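Long-range contacts in thioredoxin reductase (Streptomyces clavuligerus, PDB 4NTD), which is a flavoenzyme that uses bound FAD to form a disulfide bond in natural product biosynthesis, evidently that of holomycin: residues L141-P146 with V255-V260; R152-K157 with E233-R238; P182-H187 with H203-T208. All coordinates share one frame; numbering follows the deposited sequence.

Contact 1 of 3, residues L141-P146 with V255-V260; sequences LRDELP and VVPRMV
Arg-142 and Val-260 form a hydrogen-bonded antiparallel pair. Arg-142 N reaches Val-260 O at 2.8 Å, and Val-260 N returns to Arg-142 O at 2.9 Å; both bonds are nearly straight. Glu-144 and Arg-258 repeat the pattern, with the bond from Arg-258 N more bent. On the face of these residues, Glu-144 OE1 makes a salt bridge of 2.6 Å to Arg-258 NH1, but only one of two modelled conformers of Arg-258 is described, so the bridge is not certain. In that conformer the chain is extended, CG anti to its backbone N (chi1 176°), and runs alongside Glu-144, with Val-260 CG2 over the guanidinium centre. The strands form the two-stranded antiparallel sheet that, in the thioredoxin reductase family, links the FAD domain to the second nucleotide-binding domain. The other face carries the non-hydrogen-bonded pair Asp-143 and Met-259. Here Leu-141 CD1 packs on Met-259 CB at 3.9 Å. Asp-143 OD2 lies 3.6 Å from Pro-257 CG, and Leu-145 CD2 meets the same CG at 3.8 Å. Further out, Arg-65 makes a salt bridge to Asp-143 OD1. Asp-143 also touches the FAD, while Met-259 packs on glutathione-binding His-161.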
ATOM      1  N   LEU A 141       2.847   2.034  16.039  1.00 15.49           N
ATOM      2  CA  LEU A 141       3.149   3.191  16.880  1.00 16.44           C
ATOM      3  C   LEU A 141       2.186   3.263  18.059  1.00 17.27           C
ATOM      4  O   LEU A 141       1.100   2.678  18.018  1.00 17.37           O
ATOM      5  CB  LEU A 141       3.106   4.492  16.063  1.00 16.78           C
ATOM      6  CG  LEU A 141       1.767   5.013  15.516  1.00 16.71           C
ATOM      7  CD1 LEU A 141       0.936   5.733  16.574  1.00 16.77           C
ATOM      8  CD2 LEU A 141       2.016   5.950  14.341  1.00 16.65           C
ATOM      9  N   ARG A 142       2.612   3.983  19.098  1.00 18.52           N
ATOM     10  CA  ARG A 142       1.825   4.205  20.312  0.50 19.19           C
ATOM     11  C   ARG A 142       1.235   5.610  20.304  1.00 19.28           C
ATOM     12  O   ARG A 142       1.954   6.579  20.051  1.00 20.25           O
ATOM     13  CB  ARG A 142       2.712   4.059  21.556  0.50 21.13           C
ATOM     14  CG  ARG A 142       3.324   2.681  21.730  0.50 24.55           C
ATOM     15  CD  ARG A 142       4.008   2.521  23.081  0.50 29.09           C
ATOM     16  NE  ARG A 142       4.235   1.112  23.382  0.50 32.13           N
ATOM     17  CZ  ARG A 142       5.429   0.548  23.519  0.50 35.90           C
ATOM     18  NH1 ARG A 142       6.531   1.272  23.392  0.50 42.10           N
ATOM     19  NH2 ARG A 142       5.517  -0.748  23.789  0.50 36.09           N
ATOM     20  N   ASP A 143      -0.064   5.719  20.584  1.00 19.37           N
ATOM     21  CA  ASP A 143      -0.724   7.014  20.745  1.00 19.33           C
ATOM     22  C   ASP A 143      -0.633   7.431  22.206  1.00 20.21           C
ATOM     23  O   ASP A 143      -1.237   6.796  23.071  1.00 22.33           O
ATOM     24  CB  ASP A 143      -2.199   6.934  20.348  1.00 19.33           C
ATOM     25  CG  ASP A 143      -2.393   6.628  18.881  1.00 19.00           C
ATOM     26  OD1 ASP A 143      -2.716   5.467  18.550  1.00 19.87           O
ATOM     27  OD2 ASP A 143      -2.221   7.547  18.054  1.00 18.88           O
ATOM     28  N   GLU A 144       0.130   8.483  22.486  1.00 19.98           N
ATOM     29  CA  GLU A 144       0.198   9.028  23.839  1.00 20.67           C
ATOM     30  C   GLU A 144      -0.868  10.105  23.979  1.00 20.97           C
ATOM     31  O   GLU A 144      -0.794  11.154  23.335  1.00 22.15           O
ATOM     32  CB  GLU A 144       1.588   9.581  24.135  1.00 24.36           C
ATOM     33  CG  GLU A 144       2.671   8.514  24.107  1.00 29.64           C
ATOM     34  CD  GLU A 144       4.034   9.031  24.533  1.00 35.76           C
ATOM     35  OE1 GLU A 144       4.162  10.234  24.843  1.00 37.66           O
ATOM     36  OE2 GLU A 144       4.988   8.227  24.558  1.00 39.38           O
ATOM     37  N   LEU A 145      -1.863   9.827  24.816  1.00 21.62           N
ATOM     38  CA  LEU A 145      -3.050  10.669  24.938  1.00 21.43           C
ATOM     39  C   LEU A 145      -2.897  11.672  26.077  1.00 22.29           C
ATOM     40  O   LEU A 145      -2.133  11.434  27.017  1.00 22.84           O
ATOM     41  CB  LEU A 145      -4.285   9.799  25.182  1.00 21.97           C
ATOM     42  CG  LEU A 145      -4.569   8.714  24.139  1.00 23.94           C
ATOM     43  CD1 LEU A 145      -5.749   7.859  24.577  1.00 26.79           C
ATOM     44  CD2 LEU A 145      -4.829   9.327  22.772  1.00 25.44           C
ATOM     45  N   PRO A 146      -3.626  12.800  25.998  1.00 23.31           N
ATOM     46  CA  PRO A 146      -3.557  13.789  27.075  1.00 23.89           C
ATOM     47  C   PRO A 146      -4.157  13.264  28.377  1.00 25.36           C
ATOM     48  O   PRO A 146      -5.170  12.561  28.354  1.00 24.27           O
ATOM     49  CB  PRO A 146      -4.365  14.977  26.534  1.00 26.99           C
ATOM     50  CG  PRO A 146      -5.212  14.428  25.444  1.00 25.94           C
ATOM     51  CD  PRO A 146      -4.503  13.230  24.892  1.00 24.51           C
ATOM     52  N   VAL A 255      -8.588  14.469  19.309  1.00 18.72           N
ATOM     53  CA  VAL A 255      -7.274  14.925  19.748  1.00 19.41           C
ATOM     54  C   VAL A 255      -6.234  14.520  18.712  1.00 18.40           C
ATOM     55  O   VAL A 255      -6.477  13.624  17.902  1.00 19.11           O
ATOM     56  CB  VAL A 255      -6.880  14.332  21.122  1.00 21.08           C
ATOM     57  CG1 VAL A 255      -7.867  14.766  22.192  1.00 23.19           C
ATOM     58  CG2 VAL A 255      -6.791  12.810  21.070  1.00 20.98           C
ATOM     59  N   VAL A 256      -5.091  15.196  18.732  1.00 18.80           N
ATOM     60  CA  VAL A 256      -3.913  14.742  18.007  1.00 18.82           C
ATOM     61  C   VAL A 256      -2.948  14.190  19.052  1.00 18.95           C
ATOM     62  O   VAL A 256      -2.288  14.958  19.754  1.00 19.93           O
ATOM     63  CB  VAL A 256      -3.241  15.879  17.209  1.00 21.98           C
ATOM     64  CG1 VAL A 256      -2.023  15.353  16.462  1.00 22.91           C
ATOM     65  CG2 VAL A 256      -4.230  16.500  16.233  1.00 22.79           C
ATOM     66  N   PRO A 257      -2.878  12.853  19.185  1.00 19.05           N
ATOM     67  CA  PRO A 257      -1.947  12.290  20.161  1.00 19.62           C
ATOM     68  C   PRO A 257      -0.494  12.541  19.786  1.00 19.46           C
ATOM     69  O   PRO A 257      -0.204  12.861  18.630  1.00 20.91           O
ATOM     70  CB  PRO A 257      -2.230  10.779  20.097  1.00 19.98           C
ATOM     71  CG  PRO A 257      -3.533  10.632  19.392  1.00 20.20           C
ATOM     72  CD  PRO A 257      -3.625  11.803  18.468  1.00 19.71           C
ATOM     73  N   ARG A 258       0.407  12.427  20.759  1.00 20.53           N
ATOM     74  CA  ARG A 258       1.830  12.331  20.452  0.50 21.59           C
ATOM     75  C   ARG A 258       2.048  10.908  19.962  1.00 21.84           C
ATOM     76  O   ARG A 258       1.891   9.948  20.720  1.00 21.45           O
ATOM     77  CB  ARG A 258       2.721  12.630  21.665  0.50 24.40           C
ATOM     78  CG  ARG A 258       4.208  12.439  21.375  0.50 25.87           C
ATOM     79  CD  ARG A 258       5.111  12.868  22.523  0.50 32.25           C
ATOM     80  NE  ARG A 258       6.495  12.464  22.280  0.50 37.83           N
ATOM     81  CZ  ARG A 258       7.154  11.562  23.003  0.50 42.81           C
ATOM     82  NH1 ARG A 258       6.566  10.978  24.036  0.50 40.93           N
ATOM     83  NH2 ARG A 258       8.408  11.254  22.702  0.50 47.25           N
ATOM     84  N   MET A 259       2.377  10.770  18.681  1.00 21.51           N
ATOM     85  CA  MET A 259       2.516   9.454  18.060  1.00 20.88           C
ATOM     86  C   MET A 259       3.966   9.013  18.052  1.00 22.06           C
ATOM     87  O   MET A 259       4.806   9.617  17.384  1.00 27.46           O
ATOM     88  CB  MET A 259       1.953   9.470  16.642  1.00 23.40           C
ATOM     89  CG  MET A 259       0.445   9.598  16.623  1.00 24.70           C
ATOM     90  SD  MET A 259      -0.182   9.930  14.974  1.00 36.14           S
ATOM     91  CE  MET A 259      -1.279  11.284  15.359  1.00 38.18           C
ATOM     92  N   VAL A 260       4.243   7.949  18.801  1.00 20.40           N
ATOM     93  CA  VAL A 260       5.601   7.480  19.018  1.00 20.46           C
ATOM     94  C   VAL A 260       5.776   6.102  18.381  1.00 19.15           C
ATOM     95  O   VAL A 260       5.189   5.125  18.851  1.00 19.82           O
ATOM     96  CB  VAL A 260       5.923   7.414  20.524  1.00 22.95           C
ATOM     97  CG1 VAL A 260       7.383   7.045  20.744  1.00 25.22           C
ATOM     98  CG2 VAL A 260       5.606   8.748  21.190  1.00 25.47           C
TER
HETATM   99  O   HOH W   1       6.310   3.891  21.175  1.00 36.29           O

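Contact 2 of 3, residues R152-K157 with E233-R238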
ATOM      1  N   ARG A 152      -8.966   8.305  28.363  1.00 28.16           N
ATOM      2  CA  ARG A 152      -8.623   6.879  28.261  1.00 30.15           C
ATOM      3  C   ARG A 152      -9.851   5.997  28.062  1.00 27.67           C
ATOM      4  O   ARG A 152      -9.839   5.086  27.230  1.00 28.82           O
ATOM      5  CB  ARG A 152      -7.874   6.394  29.509  1.00 41.47           C
ATOM      6  CG  ARG A 152      -6.362   6.522  29.438  1.00 54.89           C
ATOM      7  CD  ARG A 152      -5.669   5.536  30.369  1.00 70.40           C
ATOM      8  NE  ARG A 152      -6.098   5.683  31.763  1.00 80.78           N
ATOM      9  CZ  ARG A 152      -6.975   4.899  32.397  1.00 90.53           C
ATOM     10  NH1 ARG A 152      -7.559   3.868  31.788  1.00101.68           N
ATOM     11  NH2 ARG A 152      -7.273   5.151  33.667  1.00 98.17           N
ATOM     12  N   GLU A 153     -10.901   6.278  28.832  1.00 28.19           N
ATOM     13  CA  GLU A 153     -12.105   5.464  28.820  0.50 29.12           C
ATOM     14  C   GLU A 153     -12.828   5.529  27.469  1.00 26.72           C
ATOM     15  O   GLU A 153     -13.359   4.523  26.998  1.00 28.03           O
ATOM     16  CB  GLU A 153     -13.040   5.895  29.959  0.50 30.30           C
ATOM     17  CG  GLU A 153     -12.516   5.567  31.355  0.50 32.63           C
ATOM     18  CD  GLU A 153     -11.553   6.605  31.907  0.50 30.77           C
ATOM     19  OE1 GLU A 153     -11.257   7.593  31.201  0.50 28.37           O
ATOM     20  OE2 GLU A 153     -11.087   6.425  33.051  0.50 37.10           O
ATOM     21  N   ARG A 154     -12.832   6.708  26.851  1.00 24.58           N
ATOM     22  CA  ARG A 154     -13.589   6.931  25.618  1.00 22.04           C
ATOM     23  C   ARG A 154     -12.781   6.784  24.324  1.00 19.93           C
ATOM     24  O   ARG A 154     -13.351   6.853  23.236  1.00 20.30           O
ATOM     25  CB  ARG A 154     -14.255   8.311  25.668  1.00 20.71           C
ATOM     26  CG  ARG A 154     -15.141   8.547  26.890  1.00 22.48           C
ATOM     27  CD  ARG A 154     -16.138   7.423  27.148  1.00 24.83           C
ATOM     28  NE  ARG A 154     -17.047   7.199  26.024  1.00 25.31           N
ATOM     29  CZ  ARG A 154     -17.979   6.248  25.984  1.00 26.91           C
ATOM     30  NH1 ARG A 154     -18.142   5.408  27.003  1.00 29.02           N
ATOM     31  NH2 ARG A 154     -18.756   6.128  24.914  1.00 28.34           N
ATOM     32  N   TRP A 155     -11.468   6.581  24.443  1.00 19.46           N
ATOM     33  CA  TRP A 155     -10.580   6.401  23.283  1.00 20.20           C
ATOM     34  C   TRP A 155     -11.082   5.283  22.365  1.00 19.83           C
ATOM     35  O   TRP A 155     -11.322   4.161  22.816  1.00 20.36           O
ATOM     36  CB  TRP A 155      -9.157   6.103  23.768  1.00 21.07           C
ATOM     37  CG  TRP A 155      -8.124   5.797  22.704  1.00 19.54           C
ATOM     38  CD1 TRP A 155      -7.416   4.636  22.571  1.00 19.98           C
ATOM     39  CD2 TRP A 155      -7.650   6.673  21.667  1.00 19.05           C
ATOM     40  NE1 TRP A 155      -6.543   4.727  21.513  1.00 19.42           N
ATOM     41  CE2 TRP A 155      -6.667   5.966  20.940  1.00 19.16           C
ATOM     42  CE3 TRP A 155      -7.964   7.982  21.278  1.00 20.10           C
ATOM     43  CZ2 TRP A 155      -5.997   6.521  19.847  1.00 18.99           C
ATOM     44  CZ3 TRP A 155      -7.297   8.533  20.187  1.00 20.43           C
ATOM     45  CH2 TRP A 155      -6.325   7.802  19.487  1.00 19.68           C
ATOM     46  N   GLY A 156     -11.259   5.608  21.085  1.00 20.27           N
ATOM     47  CA  GLY A 156     -11.749   4.648  20.092  1.00 20.67           C
ATOM     48  C   GLY A 156     -13.262   4.561  19.969  1.00 20.97           C
ATOM     49  O   GLY A 156     -13.773   3.931  19.038  1.00 21.78           O
ATOM     50  N   LYS A 157     -13.980   5.185  20.904  1.00 21.44           N
ATOM     51  CA  LYS A 157     -15.439   5.216  20.883  1.00 21.67           C
ATOM     52  C   LYS A 157     -15.918   6.592  20.417  1.00 20.64           C
ATOM     53  O   LYS A 157     -16.397   6.730  19.292  1.00 22.06           O
ATOM     54  CB  LYS A 157     -16.005   4.872  22.265  1.00 23.99           C
ATOM     55  CG  LYS A 157     -15.672   3.462  22.731  1.00 28.70           C
ATOM     56  CD  LYS A 157     -16.184   3.203  24.138  1.00 35.08           C
ATOM     57  CE  LYS A 157     -15.761   1.832  24.640  1.00 46.40           C
ATOM     58  NZ  LYS A 157     -16.594   1.387  25.791  1.00 52.64           N
ATOM     59  N   GLU A 233     -22.132  10.172  30.177  1.00 33.23           N
ATOM     60  CA  GLU A 233     -23.366   9.729  30.830  1.00 39.44           C
ATOM     61  C   GLU A 233     -24.041   8.634  30.002  1.00 39.91           C
ATOM     62  O   GLU A 233     -24.195   8.776  28.787  1.00 38.57           O
ATOM     63  CB  GLU A 233     -24.322  10.910  31.024  1.00 48.03           C
ATOM     64  CG  GLU A 233     -23.793  11.997  31.953  1.00 56.10           C
ATOM     65  CD  GLU A 233     -24.711  13.204  32.051  1.00 71.03           C
ATOM     66  OE1 GLU A 233     -25.838  13.158  31.510  1.00 68.92           O
ATOM     67  OE2 GLU A 233     -24.303  14.207  32.674  1.00 71.11           O
ATOM     68  N   ASP A 234     -24.434   7.548  30.667  1.00 41.93           N
ATOM     69  CA  ASP A 234     -25.048   6.384  30.014  1.00 45.69           C
ATOM     70  C   ASP A 234     -24.197   5.842  28.857  1.00 41.52           C
ATOM     71  O   ASP A 234     -24.710   5.548  27.774  1.00 41.10           O
ATOM     72  CB  ASP A 234     -26.471   6.709  29.536  1.00 50.55           C
ATOM     73  CG  ASP A 234     -27.394   7.126  30.673  1.00 57.11           C
ATOM     74  OD1 ASP A 234     -27.082   6.836  31.848  1.00 59.76           O
ATOM     75  OD2 ASP A 234     -28.442   7.743  30.386  1.00 61.05           O
ATOM     76  N   ASP A 235     -22.894   5.726  29.106  1.00 41.51           N
ATOM     77  CA  ASP A 235     -21.936   5.150  28.156  1.00 39.77           C
ATOM     78  C   ASP A 235     -21.815   5.924  26.833  1.00 37.60           C
ATOM     79  O   ASP A 235     -21.552   5.335  25.781  1.00 36.44           O
ATOM     80  CB  ASP A 235     -22.270   3.675  27.885  1.00 43.23           C
ATOM     81  CG  ASP A 235     -21.105   2.909  27.271  1.00 44.03           C
ATOM     82  OD1 ASP A 235     -21.357   2.024  26.427  1.00 45.66           O
ATOM     83  OD2 ASP A 235     -19.941   3.195  27.625  1.00 44.42           O
ATOM     84  N   ARG A 236     -22.007   7.238  26.886  1.00 34.91           N
ATOM     85  CA  ARG A 236     -21.712   8.091  25.735  1.00 33.54           C
ATOM     86  C   ARG A 236     -21.252   9.472  26.168  1.00 28.03           C
ATOM     87  O   ARG A 236     -21.726  10.023  27.165  1.00 30.47           O
ATOM     88  CB  ARG A 236     -22.893   8.183  24.753  1.00 41.65           C
ATOM     89  CG  ARG A 236     -24.285   8.059  25.355  1.00 54.42           C
ATOM     90  CD  ARG A 236     -25.251   7.417  24.367  1.00 65.81           C
ATOM     91  NE  ARG A 236     -25.416   8.221  23.153  1.00 74.70           N
ATOM     92  CZ  ARG A 236     -26.505   8.922  22.824  1.00 88.47           C
ATOM     93  NH1 ARG A 236     -27.583   8.939  23.606  1.00 97.74           N
ATOM     94  NH2 ARG A 236     -26.519   9.611  21.688  1.00 84.72           N
ATOM     95  N   LEU A 237     -20.303  10.009  25.408  1.00 26.44           N
ATOM     96  CA  LEU A 237     -19.791  11.352  25.627  1.00 25.22           C
ATOM     97  C   LEU A 237     -20.903  12.377  25.430  1.00 25.03           C
ATOM     98  O   LEU A 237     -21.626  12.334  24.434  1.00 25.34           O
ATOM     99  CB  LEU A 237     -18.645  11.637  24.657  1.00 25.10           C
ATOM    100  CG  LEU A 237     -18.026  13.032  24.741  1.00 29.95           C
ATOM    101  CD1 LEU A 237     -17.140  13.145  25.968  1.00 31.29           C
ATOM    102  CD2 LEU A 237     -17.237  13.343  23.484  1.00 37.03           C
ATOM    103  N   ARG A 238     -21.031  13.288  26.393  1.00 25.78           N
ATOM    104  CA  ARG A 238     -22.034  14.351  26.353  1.00 26.64           C
ATOM    105  C   ARG A 238     -21.425  15.730  26.139  1.00 24.12           C
ATOM    106  O   ARG A 238     -22.103  16.635  25.654  1.00 24.80           O
ATOM    107  CB  ARG A 238     -22.832  14.367  27.657  1.00 31.52           C
ATOM    108  CG  ARG A 238     -23.462  13.034  28.020  1.00 38.48           C
ATOM    109  CD  ARG A 238     -24.402  12.543  26.934  1.00 45.58           C
ATOM    110  NE  ARG A 238     -25.107  11.333  27.339  1.00 54.68           N
ATOM    111  CZ  ARG A 238     -26.110  10.781  26.660  1.00 65.56           C
ATOM    112  NH1 ARG A 238     -26.539  11.316  25.520  1.00 73.70           N
ATOM    113  NH2 ARG A 238     -26.682   9.676  27.121  1.00 71.28           N
TER
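Asp-235 meets Arg-154 at the tip of a beta hairpin. Strands 227-233 and 236-242 are joined there by a two-residue turn, Asp-234 and Asp-235, both with positive phi and close to type I'. The partner is the end of helix 151-154. Along the hairpin, Glu-233 comes first and closes the turn, its backbone N bonded to Arg-236 O. Asp-235 then carries the contact. Its CG lies anti to the backbone N (chi1 -162°), which brings OD2 to Arg-154 NH1 at 2.9 Å in a salt bridge. The carboxylate lies at the edge of the guanidinium, the two planes 85° apart, and NH1 comes from above the carboxylate plane. Arg-154 NH2 adds a weak bond of 3.0 Å to Asp-235 O. Lys-157 NZ is 4.2 Å from Asp-235 OD2, too far for a salt bridge but of opposite charge. The backbone of Arg-236 lies over one face of the Arg-154 guanidinium, toward its rim, and Lys-157 CD lies likewise over the opposite face. Leu-237 N bonds to Asp-158, whose carboxylate also makes a salt bridge to Arg-154 NE. An alanine in place of Arg-154 is likely to leave Asp-235 and Asp-158 without their shared cationic mate and to loosen the hairpin tip from the helix end. Arg-238 folds back on the turn: Arg-238 NE reaches Glu-233 O at 3.1 Å, while Arg-236 N comes to that oxygen from the opposite face of the carbonyl plane.

Contact 3 of 3, residues P182-H187 with H203-T208; sequences PGAVRH and HGLELT
Leu-205 has the most surface buried here, and its two methyls meet different parts of 182-187. CD2 sits 3.9 Å from Ala-184 CB, while CD1 lies 4.4 Å from the backbone N of Pro-182. Its CG is anti to the backbone N (chi1 -171°), which carries both methyls out from the loop to the start of helix 184-191. Val-185 is next in buried surface. Its CG2 does the touching: it lies 3.7 Å from Leu-207 CD1 and 4.5 Å from Leu-205 CD2, so one methyl meets both leucines. Leu-207 and Val-185 run at a slant to each other. Both side-chain torsions of Leu-207 are off staggered values (chi1 -94°, chi2 29°), and together they bring CD1 to the valine. The setting is a Rossmann-type beta-alpha-beta unit. Helix 184-191 links parallel strands 175-178 and 198-201. The loop 203-208 leads from the second strand to helix 209-217. The contact thus joins the first turn of one helix to the approach of the next, by apolar side chains. Val-185 also packs on Asp-211 and Leu-215 of helix 209-217. Thr-208 is the N-cap of that helix: its side chain caps a backbone N of the first turn, and its own N bonds to Asp-211 OD2, consistent with a capping box. Arg-186 makes a salt bridge to Asp-325 of the second subunit, and His-187 touches the bound glutathione.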
ATOM      1  N   PRO A 182       0.372  20.718  19.277  1.00 27.12           N
ATOM      2  CA  PRO A 182       0.581  21.764  18.267  1.00 28.85           C
ATOM      3  C   PRO A 182      -0.199  21.544  16.965  1.00 27.29           C
ATOM      4  O   PRO A 182      -0.372  22.487  16.197  1.00 30.28           O
ATOM      5  CB  PRO A 182       2.088  21.700  17.988  1.00 32.90           C
ATOM      6  CG  PRO A 182       2.684  21.027  19.170  1.00 35.14           C
ATOM      7  CD  PRO A 182       1.639  20.088  19.692  1.00 30.73           C
ATOM      8  N   GLY A 183      -0.648  20.314  16.714  1.00 24.18           N
ATOM      9  CA  GLY A 183      -1.435  20.005  15.522  1.00 23.59           C
ATOM     10  C   GLY A 183      -2.932  20.250  15.644  1.00 21.73           C
ATOM     11  O   GLY A 183      -3.669  20.041  14.682  1.00 20.70           O
ATOM     12  N   ALA A 184      -3.387  20.704  16.812  1.00 20.31           N
ATOM     13  CA  ALA A 184      -4.823  20.839  17.085  1.00 19.11           C
ATOM     14  C   ALA A 184      -5.551  21.824  16.162  1.00 18.34           C
ATOM     15  O   ALA A 184      -6.687  21.565  15.758  1.00 18.10           O
ATOM     16  CB  ALA A 184      -5.051  21.223  18.540  1.00 18.97           C
ATOM     17  N   VAL A 185      -4.912  22.947  15.835  1.00 18.87           N
ATOM     18  CA  VAL A 185      -5.534  23.943  14.956  1.00 19.02           C
ATOM     19  C   VAL A 185      -5.793  23.349  13.571  1.00 18.50           C
ATOM     20  O   VAL A 185      -6.915  23.412  13.067  1.00 19.19           O
ATOM     21  CB  VAL A 185      -4.687  25.232  14.834  1.00 20.14           C
ATOM     22  CG1 VAL A 185      -5.246  26.154  13.755  1.00 21.66           C
ATOM     23  CG2 VAL A 185      -4.649  25.968  16.165  1.00 22.46           C
ATOM     24  N   ARG A 186      -4.760  22.768  12.965  1.00 18.65           N
ATOM     25  CA  ARG A 186      -4.906  22.130  11.655  1.00 19.67           C
ATOM     26  C   ARG A 186      -5.930  20.993  11.700  1.00 18.81           C
ATOM     27  O   ARG A 186      -6.664  20.774  10.735  1.00 18.88           O
ATOM     28  CB  ARG A 186      -3.558  21.623  11.128  1.00 23.85           C
ATOM     29  CG  ARG A 186      -2.629  22.730  10.644  1.00 30.69           C
ATOM     30  CD  ARG A 186      -1.360  22.192   9.992  1.00 42.03           C
ATOM     31  NE  ARG A 186      -1.334  22.407   8.542  1.00 55.81           N
ATOM     32  CZ  ARG A 186      -1.815  21.569   7.620  1.00 67.15           C
ATOM     33  NH1 ARG A 186      -2.390  20.418   7.958  1.00 79.32           N
ATOM     34  NH2 ARG A 186      -1.721  21.894   6.336  1.00 75.51           N
ATOM     35  N   HIS A 187      -5.994  20.286  12.827  1.00 17.58           N
ATOM     36  CA  HIS A 187      -6.950  19.188  12.987  1.00 17.27           C
ATOM     37  C   HIS A 187      -8.399  19.683  12.977  1.00 16.94           C
ATOM     38  O   HIS A 187      -9.266  19.055  12.369  1.00 17.39           O
ATOM     39  CB  HIS A 187      -6.663  18.394  14.268  1.00 17.87           C
ATOM     40  CG  HIS A 187      -6.933  16.929  14.140  1.00 19.39           C
ATOM     41  ND1 HIS A 187      -6.311  16.143  13.194  1.00 20.86           N
ATOM     42  CD2 HIS A 187      -7.742  16.102  14.843  1.00 19.90           C
ATOM     43  CE1 HIS A 187      -6.732  14.897  13.315  1.00 22.09           C
ATOM     44  NE2 HIS A 187      -7.599  14.845  14.309  1.00 21.25           N
ATOM     45  N   HIS A 203      -7.439  25.333  25.472  1.00 22.09           N
ATOM     46  CA  HIS A 203      -6.669  24.652  26.527  1.00 23.33           C
ATOM     47  C   HIS A 203      -5.288  25.295  26.743  1.00 25.40           C
ATOM     48  O   HIS A 203      -4.302  24.603  27.005  1.00 27.78           O
ATOM     49  CB  HIS A 203      -6.533  23.161  26.167  1.00 23.33           C
ATOM     50  CG  HIS A 203      -6.086  22.292  27.300  1.00 26.13           C
ATOM     51  ND1 HIS A 203      -6.767  22.223  28.492  1.00 27.14           N
ATOM     52  CD2 HIS A 203      -5.046  21.432  27.411  1.00 26.61           C
ATOM     53  CE1 HIS A 203      -6.161  21.371  29.299  1.00 29.18           C
ATOM     54  NE2 HIS A 203      -5.113  20.876  28.666  1.00 28.73           N
ATOM     55  N   GLY A 204      -5.218  26.619  26.609  1.00 25.13           N
ATOM     56  CA  GLY A 204      -3.953  27.349  26.744  1.00 34.00           C
ATOM     57  C   GLY A 204      -2.915  27.113  25.653  1.00 35.48           C
ATOM     58  O   GLY A 204      -1.747  27.470  25.825  1.00 35.83           O
ATOM     59  N   LEU A 205      -3.326  26.512  24.536  1.00 29.18           N
ATOM     60  CA  LEU A 205      -2.457  26.365  23.368  1.00 28.57           C
ATOM     61  C   LEU A 205      -2.145  27.740  22.784  1.00 30.21           C
ATOM     62  O   LEU A 205      -3.046  28.566  22.630  1.00 32.50           O
ATOM     63  CB  LEU A 205      -3.153  25.505  22.309  1.00 29.53           C
ATOM     64  CG  LEU A 205      -2.366  25.044  21.083  1.00 33.74           C
ATOM     65  CD1 LEU A 205      -1.225  24.121  21.484  1.00 37.70           C
ATOM     66  CD2 LEU A 205      -3.315  24.340  20.124  1.00 35.59           C
ATOM     67  N   GLU A 206      -0.877  27.987  22.463  1.00 31.81           N
ATOM     68  CA  GLU A 206      -0.470  29.256  21.858  1.00 36.88           C
ATOM     69  C   GLU A 206      -0.948  29.311  20.409  1.00 37.86           C
ATOM     70  O   GLU A 206      -0.526  28.499  19.584  1.00 39.24           O
ATOM     71  CB  GLU A 206       1.055  29.424  21.900  1.00 45.82           C
ATOM     72  CG  GLU A 206       1.672  29.414  23.297  1.00 59.93           C
ATOM     73  CD  GLU A 206       1.544  30.739  24.033  1.00 70.23           C
ATOM     74  OE1 GLU A 206       0.727  31.594  23.624  1.00 71.38           O
ATOM     75  OE2 GLU A 206       2.268  30.926  25.034  1.00 76.16           O
ATOM     76  N   LEU A 207      -1.833  30.261  20.112  1.00 31.26           N
ATOM     77  CA  LEU A 207      -2.337  30.471  18.751  1.00 31.49           C
ATOM     78  C   LEU A 207      -1.624  31.653  18.103  1.00 30.48           C
ATOM     79  O   LEU A 207      -1.408  32.683  18.744  1.00 34.32           O
ATOM     80  CB  LEU A 207      -3.847  30.742  18.767  1.00 33.93           C
ATOM     81  CG  LEU A 207      -4.841  29.588  18.567  1.00 41.59           C
ATOM     82  CD1 LEU A 207      -4.314  28.243  19.056  1.00 38.53           C
ATOM     83  CD2 LEU A 207      -6.161  29.941  19.243  1.00 43.10           C
ATOM     84  N   THR A 208      -1.266  31.496  16.832  1.00 28.28           N
ATOM     85  CA  THR A 208      -0.677  32.581  16.052  1.00 26.88           C
ATOM     86  C   THR A 208      -1.783  33.396  15.390  1.00 28.49           C
ATOM     87  O   THR A 208      -2.949  32.998  15.398  1.00 26.72           O
ATOM     88  CB  THR A 208       0.263  32.044  14.955  1.00 28.99           C
ATOM     89  OG1 THR A 208      -0.492  31.303  13.988  1.00 29.28           O
ATOM     90  CG2 THR A 208       1.343  31.147  15.557  1.00 32.40           C
TER

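How the contacts relate
Contact 1 is the most central: its centre is about 12 Å from the centre of the chain, those of the peripheral contacts 2 and 3 about 23 and 24 Å. Contact 1 is a strand pairing rich in backbone bonds, contact 2 is mostly one charged grip, and contact 3 is purely apolar. Strand 141-144 of contact 1 is followed in the chain by helix 151-154 of contact 2. Contacts 2 and 3 both fall inside the chain loop that contact 1 closes. Each touches contact 1: Trp-155 of contact 2 packs on Leu-145, Asp-143 and Pro-257, and His-187 of contact 3 packs on Val-256. Residues of contacts 1 and 2 border the FAD, and contact 3 reaches the glutathione.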